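Local coordinates for glutamate--cysteine ligase GshA (Methylobacillus flagellatus KT, PDB 3K1T), which probably acts as a ligase joining glutamate to cysteine to give gamma-glutamylcysteine, the first step of glutathione synthesis, at residues G182-I187 / A201-R206; D244-L249 / K308-M313; L249-L254 / D301-N306; V282-G287 / L320-V325; G287-G292 / S314-G319. All coordinates share one frame; numbering follows the deposited sequence. Where two conformers were deposited one is given.

Contact 1: G182-I187 / A201-R206; sequences GGIPDI and AGWATR
A201 opens the contact by offering its backbone to I184, whose CD1 comes to 3.5 Å from A201 N. I184 can reach this far because its longer branch runs fully extended (chi2 178°), bringing CD1 within reach of W203 CB as well. After G202, whose backbone angles would jam any CB against the preceding carbonyl, W203 begins a single turn of 3-10 helix. W203 CB packs on I184 CD1 at 4.0 Å, while NE1 of its ring is spent on D179 O. A204 follows with the other methyl contact: its CB rests 3.6 Å from G183 N, close over the peptide of a glycine whose backbone angles would likewise press a CB against the carbonyl before it. R206 does not reach the 182-187 segment, yet it packs on the residue that does. Its NH1 lies over the centre of the W203 ring, 3.4 Å above the plane, and also donates to W203 O at 3.0 Å. R206 N reaches the same oxygen from the opposite face of the carbonyl plane, so two bonds hold the end of the turn. No hydrogen bond joins the two segments. Chemically this is a small join of two surface loops flanking strand 194-196, resting on methyl groups laid against peptide atoms, with the polar bonds kept inside the 201-206 turn.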
# COMPACT_ATOMS: atom_id res chain seq x y z
N GLY A 182 -16.99 13.03 -25.05
CA GLY A 182 -17.46 14.00 -26.02
C GLY A 182 -16.38 14.66 -26.87
O GLY A 182 -16.71 15.49 -27.72
N GLY A 183 -15.12 14.28 -26.68
CA GLY A 183 -13.97 14.86 -27.36
C GLY A 183 -13.09 15.67 -26.41
O GLY A 183 -13.60 16.30 -25.47
N ILE A 184 -11.77 15.61 -26.61
CA ILE A 184 -10.85 16.43 -25.84
C ILE A 184 -11.00 17.90 -26.27
O ILE A 184 -10.75 18.25 -27.42
CB ILE A 184 -9.39 15.99 -26.01
CG1 ILE A 184 -9.20 14.51 -25.61
CG2 ILE A 184 -8.46 16.87 -25.13
CD1 ILE A 184 -7.74 14.05 -25.82
N PRO A 185 -11.42 18.78 -25.34
CA PRO A 185 -11.58 20.20 -25.69
C PRO A 185 -10.27 20.80 -26.10
O PRO A 185 -9.22 20.46 -25.55
CB PRO A 185 -12.05 20.86 -24.38
CG PRO A 185 -12.36 19.76 -23.46
CD PRO A 185 -11.77 18.50 -23.94
N ASP A 186 -10.31 21.75 -27.02
CA ASP A 186 -9.10 22.43 -27.48
C ASP A 186 -8.27 23.07 -26.34
O ASP A 186 -7.04 23.03 -26.38
CB ASP A 186 -9.45 23.44 -28.60
CG ASP A 186 -8.25 23.77 -29.49
OD1 ASP A 186 -7.36 22.90 -29.64
OD2 ASP A 186 -8.19 24.91 -30.03
N ILE A 187 -8.94 23.57 -25.30
CA ILE A 187 -8.26 24.15 -24.14
C ILE A 187 -7.34 23.15 -23.40
O ILE A 187 -6.38 23.57 -22.72
CB ILE A 187 -9.27 24.83 -23.16
CG1 ILE A 187 -8.53 25.81 -22.20
CG2 ILE A 187 -10.11 23.80 -22.36
CD1 ILE A 187 -9.50 26.69 -21.34
N ALA A 201 -5.80 14.14 -28.70
CA ALA A 201 -6.86 14.34 -29.71
C ALA A 201 -6.98 13.04 -30.53
O ALA A 201 -5.98 12.50 -30.96
CB ALA A 201 -6.54 15.56 -30.64
N GLY A 202 -8.19 12.55 -30.72
CA GLY A 202 -8.40 11.29 -31.43
C GLY A 202 -8.96 10.26 -30.44
O GLY A 202 -9.64 9.32 -30.83
N TRP A 203 -8.64 10.47 -29.15
CA TRP A 203 -9.10 9.59 -28.07
C TRP A 203 -10.56 9.21 -28.23
O TRP A 203 -10.91 8.03 -28.21
CB TRP A 203 -8.89 10.31 -26.73
CG TRP A 203 -9.71 9.81 -25.60
CD1 TRP A 203 -10.77 10.45 -24.99
CD2 TRP A 203 -9.58 8.55 -24.96
NE1 TRP A 203 -11.27 9.66 -23.98
CE2 TRP A 203 -10.55 8.49 -23.95
CE3 TRP A 203 -8.70 7.48 -25.13
CZ2 TRP A 203 -10.69 7.40 -23.12
CZ3 TRP A 203 -8.83 6.40 -24.32
CH2 TRP A 203 -9.80 6.36 -23.32
N ALA A 204 -11.41 10.21 -28.41
CA ALA A 204 -12.86 10.01 -28.32
C ALA A 204 -13.45 9.30 -29.55
O ALA A 204 -14.59 8.84 -29.49
CB ALA A 204 -13.59 11.36 -28.06
N THR A 205 -12.69 9.24 -30.63
CA THR A 205 -13.14 8.57 -31.85
C THR A 205 -12.23 7.37 -32.16
O THR A 205 -12.19 6.88 -33.28
CB THR A 205 -13.16 9.54 -33.07
OG1 THR A 205 -11.88 10.16 -33.17
CG2 THR A 205 -14.22 10.61 -32.90
N ARG A 206 -11.51 6.89 -31.15
CA ARG A 206 -10.69 5.68 -31.31
C ARG A 206 -11.59 4.46 -31.64
O ARG A 206 -12.82 4.48 -31.45
CB ARG A 206 -9.90 5.42 -30.03
CG ARG A 206 -10.77 4.86 -28.87
CD ARG A 206 -10.06 4.84 -27.51
NE ARG A 206 -10.95 4.31 -26.45
CZ ARG A 206 -11.94 4.99 -25.88
NH1 ARG A 206 -12.18 6.25 -26.20
NH2 ARG A 206 -12.71 4.41 -24.97

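Contact 2: D244-L249 / K308-M313; sequences DFHARL and KQRNKM
F245 and M313, the latter present as selenomethionine, supply the apolar part of the contact. M313 CB sits over the centre of one face of the F245 ring, 3.6 Å from its centroid, in a CH-pi contact only 12° off the ring normal. With an alanine in place of F245, M313 CB would probably lose the ring face it rests on, and a gap would open between the loop and helix 307-314. The ring is presented by a type I beta turn from D244 to A247, which is steadied by an Asx turn: H246 N donates to D244 OD1 at 2.9 Å. The turn thus presents F245 and H246, from successive positions, to helix 307-314.

The remaining contacts involve polar atoms, without a direct hydrogen bond between the segments. F245 CD2 approaches the carbonyl M313 O at 3.5 Å. F245 O lies 3.3 Å from R310 CG, against the aliphatic part of that arginine. N311 OD1 approaches H246 at the ring edge, in its plane, 3.2 Å from CE1, with the amide turned 54° against the imidazole. A water spans the remaining distance, 3.0 Å from H246 ND1 and weakly bonded to R310 NE, whereas R310 NH1 is directed to L305 O.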
# COMPACT_ATOMS: atom_id res chain seq x y z
N ASP A 244 -26.46 2.42 -40.96
CA ASP A 244 -27.57 3.37 -40.91
C ASP A 244 -28.77 2.66 -40.30
O ASP A 244 -29.42 1.86 -40.96
CB ASP A 244 -27.92 3.89 -42.32
CG ASP A 244 -29.12 4.86 -42.31
OD1 ASP A 244 -29.59 5.24 -41.19
OD2 ASP A 244 -29.61 5.21 -43.42
N PHE A 245 -29.04 2.96 -39.03
CA PHE A 245 -30.18 2.34 -38.32
C PHE A 245 -31.55 2.94 -38.69
O PHE A 245 -32.59 2.44 -38.23
CB PHE A 245 -29.95 2.39 -36.81
CG PHE A 245 -28.94 1.39 -36.33
CD1 PHE A 245 -29.31 0.08 -36.07
CD2 PHE A 245 -27.63 1.77 -36.10
CE1 PHE A 245 -28.38 -0.83 -35.59
CE2 PHE A 245 -26.70 0.86 -35.64
CZ PHE A 245 -27.08 -0.45 -35.38
N HIS A 246 -31.56 3.96 -39.54
CA HIS A 246 -32.84 4.39 -40.17
C HIS A 246 -33.13 3.73 -41.51
O HIS A 246 -34.13 4.06 -42.15
CB HIS A 246 -32.91 5.90 -40.27
CG HIS A 246 -32.95 6.57 -38.94
ND1 HIS A 246 -34.06 6.51 -38.11
CD2 HIS A 246 -32.00 7.26 -38.26
CE1 HIS A 246 -33.79 7.15 -36.98
NE2 HIS A 246 -32.55 7.60 -37.04
N ALA A 247 -32.30 2.80 -41.93
CA ALA A 247 -32.58 2.02 -43.13
C ALA A 247 -32.37 0.54 -42.80
O ALA A 247 -31.96 0.21 -41.68
CB ALA A 247 -31.67 2.45 -44.27
N ARG A 248 -32.62 -0.33 -43.76
CA ARG A 248 -32.47 -1.76 -43.54
C ARG A 248 -31.35 -2.40 -44.37
O ARG A 248 -31.20 -3.63 -44.42
CB ARG A 248 -33.83 -2.42 -43.78
CG ARG A 248 -34.92 -1.76 -42.88
CD ARG A 248 -36.27 -2.34 -43.07
NE ARG A 248 -36.33 -3.71 -42.58
CZ ARG A 248 -37.42 -4.46 -42.56
NH1 ARG A 248 -38.58 -3.98 -43.02
NH2 ARG A 248 -37.37 -5.71 -42.09
N LEU A 249 -30.53 -1.57 -45.02
CA LEU A 249 -29.43 -2.09 -45.84
C LEU A 249 -28.50 -2.99 -45.02
O LEU A 249 -28.00 -4.01 -45.53
CB LEU A 249 -28.60 -0.95 -46.44
CG LEU A 249 -29.33 -0.05 -47.45
CD1 LEU A 249 -28.39 1.06 -47.91
CD2 LEU A 249 -29.86 -0.84 -48.62
N LYS A 308 -38.36 4.11 -31.70
CA LYS A 308 -37.54 4.41 -30.54
C LYS A 308 -36.19 3.68 -30.59
O LYS A 308 -35.14 4.26 -30.27
CB LYS A 308 -38.28 4.08 -29.24
CG LYS A 308 -37.41 4.12 -28.01
N GLN A 309 -36.22 2.42 -30.99
CA GLN A 309 -34.99 1.62 -31.12
C GLN A 309 -34.06 2.17 -32.22
O GLN A 309 -32.85 2.22 -32.05
CB GLN A 309 -35.32 0.17 -31.45
CG GLN A 309 -35.94 -0.63 -30.30
CD GLN A 309 -36.49 -1.95 -30.79
OE1 GLN A 309 -37.18 -2.02 -31.82
NE2 GLN A 309 -36.14 -3.03 -30.09
N ARG A 310 -34.64 2.57 -33.34
CA ARG A 310 -33.86 3.17 -34.43
C ARG A 310 -33.16 4.43 -33.96
O ARG A 310 -31.96 4.60 -34.21
CB ARG A 310 -34.73 3.47 -35.65
CG ARG A 310 -35.26 2.22 -36.35
CD ARG A 310 -35.87 2.54 -37.71
NE ARG A 310 -36.90 3.59 -37.63
CZ ARG A 310 -38.22 3.38 -37.58
NH1 ARG A 310 -38.74 2.15 -37.57
NH2 ARG A 310 -39.05 4.41 -37.51
N ASN A 311 -33.90 5.28 -33.25
CA ASN A 311 -33.31 6.51 -32.68
C ASN A 311 -32.22 6.23 -31.67
O ASN A 311 -31.20 6.93 -31.64
CB ASN A 311 -34.39 7.38 -32.02
CG ASN A 311 -35.37 7.97 -33.03
OD1 ASN A 311 -35.03 8.14 -34.20
ND2 ASN A 311 -36.58 8.30 -32.57
N LYS A 312 -32.44 5.23 -30.81
CA LYS A 312 -31.44 4.87 -29.82
C LYS A 312 -30.14 4.36 -30.47
O LYS A 312 -29.02 4.76 -30.10
CB LYS A 312 -31.98 3.78 -28.87
CG LYS A 312 -30.97 3.34 -27.83
CD LYS A 312 -31.59 2.47 -26.70
CE LYS A 312 -32.14 1.17 -27.21
NZ LYS A 312 -32.19 0.12 -26.11
N MSE A 313 -30.28 3.45 -31.41
CA MSE A 313 -29.10 2.84 -32.06
C MSE A 313 -28.39 3.82 -33.03
O MSE A 313 -27.19 3.69 -33.24
CB MSE A 313 -29.51 1.56 -32.77
CG MSE A 313 -30.10 0.54 -31.79
SE MSE A 313 -29.01 0.26 -30.17
CE MSE A 313 -27.85 -0.79 -31.26
O HOH W 1 -36.72 6.18 -39.37

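Contact 3: L249-L254 / D301-N306; sequences LGEEQL and DVRDLN. With GOL (glycerol), chain I.
R303 and E252 meet side-on, guanidinium and carboxylate nearly coplanar at 12°. NE and NH2 each take one oxygen: R303 NH2 donates to the syn lone pair of E252 OE1 at 2.9 Å, and R303 NE reaches E252 OE2 at 3.0 Å on the syn side, slightly out of the carboxylate plane. E252 points its CB away from the loop and comes back to the arginine through a bend at chi2 (-54°), whereas R303 is extended from CG to NE. This two-point grip leaves neither flat group easily free to turn.

E251 offers the contrast. Its carboxylate stands steeply against the same guanidinium, its plane 75° away, and lies beside the aliphatic part of R303, with OE2 3.7 Å from R303 CB. OE1 instead takes D304 N at 3.3 Å, an almost straight bond arriving from above the carboxylate plane, while OE2 has its salt bridge with R248. A water donates to E251 OE1 at 3.1 Å and accepts from L305 N, and is also hydrogen-bonded to O3 of a glycerol probably left from crystallisation.

On the apolar side L254 CD2 packs on V302 CB at 4.1 Å. V302 also rests on V296 of strand 291-296 and on A255, and L254 on V325 and L327 of strand 324-329, so the first turn of helix 251-272 and the loop leading into helix 307-314 share one face of the four-stranded sheet.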
# COMPACT_ATOMS: atom_id res chain seq x y z
N LEU A 249 -30.53 -1.57 -45.02
CA LEU A 249 -29.43 -2.09 -45.84
C LEU A 249 -28.50 -2.99 -45.02
O LEU A 249 -28.00 -4.01 -45.53
CB LEU A 249 -28.60 -0.95 -46.44
CG LEU A 249 -29.33 -0.05 -47.45
CD1 LEU A 249 -28.39 1.06 -47.91
CD2 LEU A 249 -29.86 -0.84 -48.62
N GLY A 250 -28.26 -2.60 -43.76
CA GLY A 250 -27.37 -3.32 -42.87
C GLY A 250 -28.05 -4.40 -42.04
O GLY A 250 -27.40 -5.04 -41.24
N GLU A 251 -29.33 -4.62 -42.25
CA GLU A 251 -30.09 -5.53 -41.40
C GLU A 251 -29.59 -6.98 -41.44
O GLU A 251 -29.35 -7.59 -40.40
CB GLU A 251 -31.54 -5.45 -41.78
CG GLU A 251 -32.46 -6.30 -40.97
CD GLU A 251 -33.89 -5.87 -41.13
OE1 GLU A 251 -34.22 -4.70 -40.80
OE2 GLU A 251 -34.68 -6.69 -41.59
N GLU A 252 -29.46 -7.54 -42.63
CA GLU A 252 -29.06 -8.94 -42.74
C GLU A 252 -27.63 -9.18 -42.24
O GLU A 252 -27.38 -10.20 -41.61
CB GLU A 252 -29.27 -9.48 -44.16
CG GLU A 252 -30.77 -9.70 -44.48
CD GLU A 252 -31.48 -10.60 -43.43
OE1 GLU A 252 -30.93 -11.68 -43.13
OE2 GLU A 252 -32.55 -10.22 -42.87
N GLN A 253 -26.73 -8.26 -42.53
CA GLN A 253 -25.35 -8.27 -42.02
C GLN A 253 -25.37 -8.39 -40.49
O GLN A 253 -24.76 -9.28 -39.91
CB GLN A 253 -24.65 -6.94 -42.41
CG GLN A 253 -23.39 -6.56 -41.61
CD GLN A 253 -22.13 -6.80 -42.42
OE1 GLN A 253 -22.02 -7.83 -43.14
NE2 GLN A 253 -21.18 -5.83 -42.37
N LEU A 254 -26.11 -7.50 -39.85
CA LEU A 254 -26.19 -7.49 -38.39
C LEU A 254 -26.84 -8.77 -37.84
O LEU A 254 -26.33 -9.37 -36.89
CB LEU A 254 -26.96 -6.26 -37.92
CG LEU A 254 -26.94 -5.95 -36.41
CD1 LEU A 254 -25.54 -5.86 -35.85
CD2 LEU A 254 -27.70 -4.64 -36.14
N ASP A 301 -34.60 -10.08 -33.24
CA ASP A 301 -34.65 -8.88 -32.42
C ASP A 301 -33.94 -7.68 -33.05
O ASP A 301 -34.22 -6.55 -32.66
CB ASP A 301 -34.03 -9.13 -31.02
CG ASP A 301 -34.85 -10.07 -30.15
OD1 ASP A 301 -36.04 -10.28 -30.43
OD2 ASP A 301 -34.29 -10.62 -29.19
N VAL A 302 -33.03 -7.88 -34.00
CA VAL A 302 -32.44 -6.71 -34.69
C VAL A 302 -33.11 -6.35 -36.02
O VAL A 302 -32.73 -5.35 -36.65
CB VAL A 302 -30.89 -6.83 -34.87
CG1 VAL A 302 -30.21 -6.96 -33.51
CG2 VAL A 302 -30.49 -7.98 -35.80
N ARG A 303 -34.10 -7.14 -36.44
CA ARG A 303 -34.84 -6.89 -37.66
C ARG A 303 -36.05 -6.01 -37.37
O ARG A 303 -36.72 -6.14 -36.34
CB ARG A 303 -35.32 -8.19 -38.28
CG ARG A 303 -34.21 -9.07 -38.78
CD ARG A 303 -34.71 -10.36 -39.38
NE ARG A 303 -33.64 -11.00 -40.14
CZ ARG A 303 -33.06 -12.17 -39.85
NH1 ARG A 303 -33.46 -12.92 -38.82
NH2 ARG A 303 -32.09 -12.61 -40.64
N ASP A 304 -36.31 -5.09 -38.29
CA ASP A 304 -37.53 -4.27 -38.27
C ASP A 304 -37.69 -3.52 -36.95
O ASP A 304 -38.74 -3.57 -36.30
CB ASP A 304 -38.76 -5.16 -38.57
CG ASP A 304 -39.93 -4.37 -39.12
OD1 ASP A 304 -39.70 -3.32 -39.77
OD2 ASP A 304 -41.08 -4.80 -38.88
N LEU A 305 -36.61 -2.85 -36.53
CA LEU A 305 -36.61 -2.10 -35.27
C LEU A 305 -37.70 -1.05 -35.27
O LEU A 305 -38.01 -0.45 -36.31
CB LEU A 305 -35.27 -1.38 -35.10
CG LEU A 305 -34.01 -2.23 -34.97
CD1 LEU A 305 -32.82 -1.29 -34.87
CD2 LEU A 305 -34.10 -3.14 -33.77
N ASN A 306 -38.25 -0.75 -34.10
CA ASN A 306 -39.23 0.33 -34.04
C ASN A 306 -38.57 1.71 -33.94
O ASN A 306 -37.33 1.83 -33.82
CB ASN A 306 -40.24 0.08 -32.91
CG ASN A 306 -39.60 0.12 -31.55
OD1 ASN A 306 -38.75 0.96 -31.26
ND2 ASN A 306 -40.03 -0.80 -30.68
C1 GOL I . -29.02 -1.77 -39.60
O1 GOL I . -28.88 -1.14 -40.88
C2 GOL I . -30.49 -2.14 -39.40
O2 GOL I . -31.26 -0.96 -39.30
C3 GOL I . -30.71 -3.00 -38.16
O3 GOL I . -31.99 -3.57 -38.23
O HOH W 2 -34.63 -2.31 -38.79

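Contact 4: V282-G287 / L320-V325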
# COMPACT_ATOMS: atom_id res chain seq x y z
N VAL A 282 -25.67 -5.34 -28.02
CA VAL A 282 -25.37 -4.61 -29.27
C VAL A 282 -25.03 -3.17 -28.91
O VAL A 282 -25.87 -2.43 -28.36
CB VAL A 282 -26.54 -4.67 -30.26
CG1 VAL A 282 -26.15 -4.03 -31.62
CG2 VAL A 282 -27.04 -6.13 -30.46
N LYS A 283 -23.79 -2.79 -29.20
CA LYS A 283 -23.26 -1.46 -28.86
C LYS A 283 -22.98 -0.66 -30.16
O LYS A 283 -22.07 -1.02 -30.90
CB LYS A 283 -21.97 -1.58 -28.05
CG LYS A 283 -22.02 -2.51 -26.79
CD LYS A 283 -20.58 -3.07 -26.40
CE LYS A 283 -20.55 -3.87 -25.06
NZ LYS A 283 -20.34 -2.91 -23.86
N ALA A 284 -23.75 0.40 -30.43
CA ALA A 284 -23.54 1.25 -31.61
C ALA A 284 -22.67 2.42 -31.15
O ALA A 284 -23.14 3.24 -30.35
CB ALA A 284 -24.87 1.75 -32.17
N ASP A 285 -21.43 2.48 -31.61
CA ASP A 285 -20.47 3.53 -31.22
C ASP A 285 -20.49 4.71 -32.20
O ASP A 285 -20.13 4.54 -33.36
CB ASP A 285 -19.06 2.98 -31.18
CG ASP A 285 -18.02 4.06 -30.79
OD1 ASP A 285 -18.37 5.05 -30.12
OD2 ASP A 285 -16.84 3.88 -31.15
N ALA A 286 -20.94 5.86 -31.73
CA ALA A 286 -20.98 7.09 -32.52
C ALA A 286 -19.92 8.09 -32.04
O ALA A 286 -20.06 9.30 -32.20
CB ALA A 286 -22.38 7.70 -32.54
N GLY A 287 -18.82 7.60 -31.47
CA GLY A 287 -17.69 8.48 -31.17
C GLY A 287 -18.07 9.55 -30.16
O GLY A 287 -18.63 9.25 -29.11
N LEU A 320 -25.73 9.12 -39.71
CA LEU A 320 -24.54 8.28 -39.97
C LEU A 320 -23.31 8.65 -39.15
O LEU A 320 -22.19 8.78 -39.67
CB LEU A 320 -24.20 8.28 -41.47
CG LEU A 320 -25.39 8.04 -42.41
CD1 LEU A 320 -24.92 8.10 -43.90
CD2 LEU A 320 -26.12 6.71 -42.08
N LYS A 321 -23.51 8.79 -37.84
CA LYS A 321 -22.40 9.02 -36.94
C LYS A 321 -21.86 7.72 -36.33
O LYS A 321 -20.78 7.70 -35.77
CB LYS A 321 -22.81 10.00 -35.84
CG LYS A 321 -23.29 11.35 -36.35
CD LYS A 321 -22.34 12.00 -37.36
CE LYS A 321 -22.89 13.38 -37.79
NZ LYS A 321 -22.10 14.01 -38.89
N VAL A 322 -22.60 6.63 -36.47
CA VAL A 322 -22.15 5.34 -35.95
C VAL A 322 -21.02 4.83 -36.84
O VAL A 322 -21.20 4.66 -38.06
CB VAL A 322 -23.29 4.32 -35.90
CG1 VAL A 322 -22.74 2.94 -35.48
CG2 VAL A 322 -24.38 4.79 -34.92
N SER A 323 -19.86 4.58 -36.24
CA SER A 323 -18.69 4.14 -36.99
C SER A 323 -18.33 2.66 -36.79
O SER A 323 -17.52 2.10 -37.54
CB SER A 323 -17.49 5.01 -36.65
OG SER A 323 -17.13 4.84 -35.29
N GLU A 324 -18.93 2.03 -35.78
CA GLU A 324 -18.65 0.64 -35.48
C GLU A 324 -19.79 0.14 -34.64
O GLU A 324 -20.35 0.88 -33.84
CB GLU A 324 -17.35 0.47 -34.67
CG GLU A 324 -16.93 -1.02 -34.46
CD GLU A 324 -15.57 -1.19 -33.73
OE1 GLU A 324 -15.30 -0.51 -32.70
OE2 GLU A 324 -14.77 -2.03 -34.20
N VAL A 325 -20.14 -1.12 -34.84
CA VAL A 325 -21.12 -1.82 -33.98
C VAL A 325 -20.38 -3.00 -33.37
O VAL A 325 -19.82 -3.81 -34.10
CB VAL A 325 -22.37 -2.28 -34.75
CG1 VAL A 325 -23.33 -3.04 -33.83
CG2 VAL A 325 -23.10 -1.08 -35.46
O HOH W 3 -15.32 2.17 -32.32
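D285 and E324 carry CG anti to the backbone N (chi1 179° and -174°); as a cross-strand pair they stand on the same face of the sheet, and these torsions extend both carboxylates there. The motif is an antiparallel beta ladder between the central strands 280-285 and 324-329 of a four-stranded sheet. D285 N donates to E324 O at 2.9 Å within the ladder's hydrogen-bonded pair. The return bond to D285 O comes from S323 N, also at 2.9 Å, rather than from E324, a break in the regular pattern consistent with a classic beta bulge at S323-E324 opposite D285. Both donors lie nearly along the C=O axis.

The two carboxylates do not touch directly; one water donates to D285 OD2 at 2.6 Å and to E324 OE1 at 2.7 Å. K208 forms a salt bridge with D285 OD1 and S209 bonds E324 OE2, so residues leading into helix 210-226 hold this polar face.

The other face is apolar. A284 pairs with V325 in the non-hydrogen-bonded register, V282 CG1 meets V325 CG1 at 3.7 Å, and A284 CB packs on V322 CG1. M313 of helix 307-314 covers this side at V282 and A284. Past the ladder the chain leaves the strand through an Asx turn, where G287 N comes to D285 OD1 at 2.9 Å from well above the carboxylate plane.

Contact 5: G287-G292 / S314-G319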
# COMPACT_ATOMS: atom_id res chain seq x y z
N GLY A 287 -18.82 7.60 -31.47
CA GLY A 287 -17.69 8.48 -31.17
C GLY A 287 -18.07 9.55 -30.16
O GLY A 287 -18.63 9.25 -29.11
N THR A 288 -17.78 10.81 -30.49
CA THR A 288 -18.10 11.94 -29.60
C THR A 288 -19.59 12.09 -29.37
O THR A 288 -20.00 12.70 -28.39
CB THR A 288 -17.56 13.29 -30.17
OG1 THR A 288 -18.14 13.57 -31.48
CG2 THR A 288 -16.04 13.26 -30.26
N TYR A 289 -20.41 11.56 -30.28
CA TYR A 289 -21.87 11.73 -30.21
C TYR A 289 -22.52 10.79 -29.17
O TYR A 289 -23.66 11.03 -28.77
CB TYR A 289 -22.51 11.48 -31.59
CG TYR A 289 -22.13 12.56 -32.60
CD1 TYR A 289 -22.91 13.71 -32.73
CD2 TYR A 289 -21.01 12.43 -33.40
CE1 TYR A 289 -22.57 14.72 -33.67
CE2 TYR A 289 -20.63 13.45 -34.32
CZ TYR A 289 -21.40 14.59 -34.44
OH TYR A 289 -21.08 15.57 -35.38
N GLY A 290 -21.79 9.76 -28.75
CA GLY A 290 -22.23 8.82 -27.74
C GLY A 290 -22.34 7.39 -28.26
O GLY A 290 -21.80 7.04 -29.33
N MSE A 291 -23.05 6.56 -27.49
CA MSE A 291 -23.20 5.14 -27.80
C MSE A 291 -24.65 4.72 -27.52
O MSE A 291 -25.25 5.21 -26.57
CB MSE A 291 -22.20 4.34 -26.95
CG MSE A 291 -22.33 2.83 -27.08
SE MSE A 291 -20.86 1.87 -26.19
CE MSE A 291 -19.61 1.82 -27.70
N GLY A 292 -25.20 3.87 -28.37
CA GLY A 292 -26.55 3.33 -28.17
C GLY A 292 -26.40 1.84 -27.87
O GLY A 292 -25.59 1.16 -28.51
N SER A 314 -29.11 4.79 -33.58
CA SER A 314 -28.49 5.88 -34.36
C SER A 314 -27.76 6.87 -33.46
O SER A 314 -26.90 7.63 -33.94
CB SER A 314 -29.54 6.67 -35.15
OG SER A 314 -30.19 5.86 -36.10
N VAL A 315 -28.14 6.89 -32.18
CA VAL A 315 -27.49 7.68 -31.11
C VAL A 315 -27.93 9.13 -31.15
O VAL A 315 -28.34 9.66 -30.12
CB VAL A 315 -25.94 7.57 -31.04
CG1 VAL A 315 -25.39 8.35 -29.79
CG2 VAL A 315 -25.46 6.11 -30.97
N VAL A 316 -27.82 9.78 -32.30
CA VAL A 316 -28.24 11.15 -32.45
C VAL A 316 -29.06 11.33 -33.73
O VAL A 316 -29.09 10.48 -34.63
CB VAL A 316 -27.00 12.12 -32.45
CG1 VAL A 316 -26.31 12.21 -31.03
CG2 VAL A 316 -25.98 11.71 -33.54
N LYS A 317 -29.75 12.46 -33.79
CA LYS A 317 -30.54 12.80 -34.95
C LYS A 317 -29.65 13.13 -36.17
O LYS A 317 -30.09 12.94 -37.30
CB LYS A 317 -31.51 13.95 -34.63
CG LYS A 317 -32.68 13.51 -33.73
N GLU A 318 -28.43 13.61 -35.94
CA GLU A 318 -27.44 13.80 -37.05
C GLU A 318 -27.22 12.45 -37.71
O GLU A 318 -27.14 11.40 -37.01
CB GLU A 318 -26.09 14.31 -36.54
CG GLU A 318 -26.02 15.77 -36.08
CD GLU A 318 -26.41 15.99 -34.63
OE1 GLU A 318 -26.81 15.02 -33.92
OE2 GLU A 318 -26.33 17.15 -34.19
N GLY A 319 -27.12 12.44 -39.04
CA GLY A 319 -27.06 11.15 -39.80
C GLY A 319 -25.70 10.45 -39.82
O GLY A 319 -24.64 11.09 -39.88
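G290 N donates to G287 O at 3.2 Å, closing the short 3-10 turn against which V315 leans. No hydrogen bond crosses between the segments, and V315 and Y289 carry most of the contact. V315 is the first residue to leave helical angles after helix 307-314, with positive phi (79°), and its side chain points toward the 287-292 segment. With CG1 opposite the backbone N (chi1 -175°), the two methyl groups divide the work. CG1 lies 3.3 Å from Y289 O and 3.5 Å from G290 C; CG2 lies 3.4 Å from G292 N. Both glycines make way for it: a CB on G290 would press tightly on CG1, and one on G292 would come close to CG2. With an alanine at V315, the peptides from Y289 to G292 would probably lose their methyl contacts, leaving a gap between the loop after helix 307-314 and the 287-292 backbone.

V316 CG2 approaches the tyrosine ring obliquely, 3.8 Å from Y289 CD1, its side chain set at about a right angle to that of Y289. The carboxylate of E318 comes nearest through its CD, 4.2 Å from Y289 CE1, its plane turned 51° against the ring.

Y289 also touches K321, and V315 is met by A286. The loop leaving helix 307-314 therefore packs on the start of the edge strand 291-296.

Contacts 2 to 5 are gathered on and around one four-stranded sheet, contact 4 within it, and contact 1 stands off to its side. Contacts 4 and 5 share G287, their centres 7 Å apart, and are tied by a probable hydrogen bond from A284 N to G292 O at 2.8 Å. Contacts 2 and 3 share L249, with centres 8 Å apart, and the glycerol lies between them, hydrogen-bonded to D244 O and A247 O and lying against V302 O. M313 of contact 2 packs on the strands of contact 4. Contact 1 reaches the group mainly through T288, with G182 O 3.4 Å from T288 CB, and R206 also touches D285; it stays about 17 Å from contact 3 at the nearest atoms.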